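Local coordinates for hypothetical protein RV2626C (Mycobacterium tuberculosis, PDB 1Y5H), which is of unknown biochemical function, a secreted, homodimeric CBS-domain protein of the hypoxic response that seems not to bind AMP and probably binds zinc, at residues I39-I44 and V105-V110. Sequence-based numbering, arbitrary orientation.
Sequences IGALPI and VRRVPV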
ATOM      1  N   ILE A  39      -4.128  -6.824  -6.231  1.00 25.11           N
ATOM      2  CA  ILE A  39      -2.897  -7.135  -5.518  1.00 25.26           C
ATOM      3  C   ILE A  39      -2.070  -5.867  -5.339  1.00 24.09           C
ATOM      4  O   ILE A  39      -2.305  -4.861  -6.016  1.00 23.93           O
ATOM      5  CB  ILE A  39      -2.046  -8.184  -6.270  1.00 26.38           C
ATOM      6  CG1 ILE A  39      -1.866  -7.760  -7.729  1.00 28.75           C
ATOM      7  CG2 ILE A  39      -2.695  -9.555  -6.159  1.00 27.39           C
ATOM      8  CD1 ILE A  39      -1.103  -8.762  -8.563  1.00 30.33           C
ATOM      9  N   GLY A  40      -1.099  -5.923  -4.431  1.00 23.54           N
ATOM     10  CA  GLY A  40      -0.267  -4.759  -4.174  1.00 24.42           C
ATOM     11  C   GLY A  40       1.175  -4.884  -4.621  1.00 23.61           C
ATOM     12  O   GLY A  40       1.986  -3.998  -4.352  1.00 23.56           O
ATOM     13  N   ALA A  41       1.510  -5.982  -5.291  1.00 23.82           N
ATOM     14  CA  ALA A  41       2.874  -6.194  -5.767  1.00 23.94           C
ATOM     15  C   ALA A  41       2.864  -7.028  -7.041  1.00 23.47           C
ATOM     16  O   ALA A  41       2.135  -8.017  -7.145  1.00 25.09           O
ATOM     17  CB  ALA A  41       3.708  -6.877  -4.692  1.00 26.46           C
ATOM     18  N   LEU A  42       3.680  -6.617  -8.006  1.00 21.87           N
ATOM     19  CA  LEU A  42       3.772  -7.296  -9.297  1.00 20.83           C
ATOM     20  C   LEU A  42       5.211  -7.650  -9.636  1.00 18.00           C
ATOM     21  O   LEU A  42       6.123  -6.865  -9.395  1.00 17.10           O
ATOM     22  CB  LEU A  42       3.257  -6.381 -10.415  1.00 24.02           C
ATOM     23  CG  LEU A  42       1.822  -5.861 -10.434  1.00 27.14           C
ATOM     24  CD1 LEU A  42       1.717  -4.698 -11.413  1.00 29.30           C
ATOM     25  CD2 LEU A  42       0.881  -6.985 -10.819  1.00 27.87           C
ATOM     26  N   PRO A  43       5.438  -8.852 -10.188  1.00 17.27           N
ATOM     27  CA  PRO A  43       6.805  -9.226 -10.551  1.00 15.99           C
ATOM     28  C   PRO A  43       7.075  -8.531 -11.887  1.00 15.49           C
ATOM     29  O   PRO A  43       6.206  -8.509 -12.760  1.00 16.57           O
ATOM     30  CB  PRO A  43       6.726 -10.751 -10.674  1.00 17.53           C
ATOM     31  CG  PRO A  43       5.318 -10.981 -11.136  1.00 17.75           C
ATOM     32  CD  PRO A  43       4.517  -9.999 -10.304  1.00 17.62           C
ATOM     33  N   ILE A  44       8.256  -7.941 -12.028  1.00 15.21           N
ATOM     34  CA  ILE A  44       8.618  -7.219 -13.252  1.00 15.69           C
ATOM     35  C   ILE A  44       9.753  -7.944 -13.967  1.00 17.74           C
ATOM     36  O   ILE A  44      10.765  -8.275 -13.353  1.00 17.16           O
ATOM     37  CB  ILE A  44       9.054  -5.765 -12.910  1.00 14.72           C
ATOM     38  CG1 ILE A  44       7.947  -5.066 -12.106  1.00 17.66           C
ATOM     39  CG2 ILE A  44       9.366  -4.987 -14.184  1.00 17.78           C
ATOM     40  CD1 ILE A  44       6.592  -5.046 -12.788  1.00 17.43           C
ATOM     41  N   VAL A 105       8.207  -8.287   3.268  1.00 31.96           N
ATOM     42  CA  VAL A 105       7.164  -8.441   2.258  1.00 30.95           C
ATOM     43  C   VAL A 105       6.290  -9.665   2.508  1.00 30.19           C
ATOM     44  O   VAL A 105       6.682 -10.587   3.226  1.00 30.17           O
ATOM     45  CB  VAL A 105       7.772  -8.547   0.843  1.00 29.72           C
ATOM     46  CG1 VAL A 105       8.351  -7.202   0.429  1.00 30.96           C
ATOM     47  CG2 VAL A 105       8.854  -9.615   0.818  1.00 29.41           C
ATOM     48  N   ARG A 106       5.107  -9.665   1.902  1.00 30.28           N
ATOM     49  CA  ARG A 106       4.174 -10.765   2.072  1.00 30.68           C
ATOM     50  C   ARG A 106       4.160 -11.762   0.930  1.00 30.00           C
ATOM     51  O   ARG A 106       3.488 -12.789   1.007  1.00 29.85           O
ATOM     52  N   ARG A 107       4.877 -11.457  -0.143  1.00 28.20           N
ATOM     53  CA  ARG A 107       4.945 -12.372  -1.270  1.00 28.48           C
ATOM     54  C   ARG A 107       6.307 -12.287  -1.935  1.00 25.97           C
ATOM     55  O   ARG A 107       6.946 -11.232  -1.946  1.00 27.96           O
ATOM     56  CB  ARG A 107       3.826 -12.096  -2.277  1.00 29.66           C
ATOM     57  CG  ARG A 107       3.895 -10.768  -2.998  1.00 32.04           C
ATOM     58  CD  ARG A 107       2.750 -10.682  -4.001  1.00 32.00           C
ATOM     59  NE  ARG A 107       1.455 -10.806  -3.338  1.00 34.14           N
ATOM     60  CZ  ARG A 107       0.366 -11.330  -3.894  1.00 33.40           C
ATOM     61  NH1 ARG A 107       0.399 -11.788  -5.137  1.00 32.78           N
ATOM     62  NH2 ARG A 107      -0.758 -11.405  -3.199  1.00 34.19           N
ATOM     63  N   VAL A 108       6.741 -13.410  -2.489  1.00 23.55           N
ATOM     64  CA  VAL A 108       8.047 -13.504  -3.118  1.00 21.14           C
ATOM     65  C   VAL A 108       7.981 -14.248  -4.443  1.00 19.70           C
ATOM     66  O   VAL A 108       7.220 -15.200  -4.587  1.00 19.76           O
ATOM     67  CB  VAL A 108       9.019 -14.254  -2.179  1.00 20.82           C
ATOM     68  CG1 VAL A 108      10.350 -14.489  -2.858  1.00 24.86           C
ATOM     69  CG2 VAL A 108       9.198 -13.458  -0.894  1.00 23.54           C
ATOM     70  N   PRO A 109       8.775 -13.810  -5.430  1.00 18.80           N
ATOM     71  CA  PRO A 109       8.792 -14.466  -6.742  1.00 19.11           C
ATOM     72  C   PRO A 109       9.571 -15.772  -6.644  1.00 19.90           C
ATOM     73  O   PRO A 109      10.509 -15.886  -5.856  1.00 18.88           O
ATOM     74  CB  PRO A 109       9.522 -13.464  -7.643  1.00 19.70           C
ATOM     75  CG  PRO A 109       9.529 -12.178  -6.879  1.00 21.57           C
ATOM     76  CD  PRO A 109       9.591 -12.588  -5.440  1.00 19.37           C
ATOM     77  N   VAL A 110       9.172 -16.759  -7.436  1.00 19.64           N
ATOM     78  CA  VAL A 110       9.865 -18.041  -7.458  1.00 20.70           C
ATOM     79  C   VAL A 110      10.552 -18.145  -8.816  1.00 21.67           C
ATOM     80  O   VAL A 110       9.925 -17.925  -9.859  1.00 21.07           O
ATOM     81  CB  VAL A 110       8.882 -19.208  -7.263  1.00 21.69           C
ATOM     82  CG1 VAL A 110       9.634 -20.528  -7.256  1.00 22.62           C
ATOM     83  CG2 VAL A 110       8.125 -19.022  -5.960  1.00 21.34           C
TER
HETATM   84  O   HOH W   1       2.268 -10.853  -7.065  1.00 29.39           O
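R107 lays its long side chain over A41 and I39, and nothing else in the two segments comes as close. Its CD sits 4.0 Å from CB of A41. The chain then bends at chi3 (59°), which carries the guanidinium on to I39. There CG2 of I39 lies 4.0 Å from both NH1 and NH2, approaching the group obliquely. CB of I39 stands over one face, near the rim. The two side chains cross at about a right angle. These are van der Waals contacts, and no direct hydrogen bond joins the segments. One water makes the polar link: it donates to O of A41 (2.8 Å) and accepts from NH1 of R107 (2.8 Å). Deeper in, P43 and P109 face each other, with CB of P43 4.9 Å from CG of P109. M54 and L116 touch both prolines. O of I39 accepts a hydrogen bond from NH1 of R58 of the second subunit, so the contact lies close to the dimer partner. Segments 39-44 and 105-110 hold equivalent strands of the two CBS motifs, one in each sheet. Two such strands facing each other, one from each repeat, are characteristic of the paired CBS fold, the Bateman module.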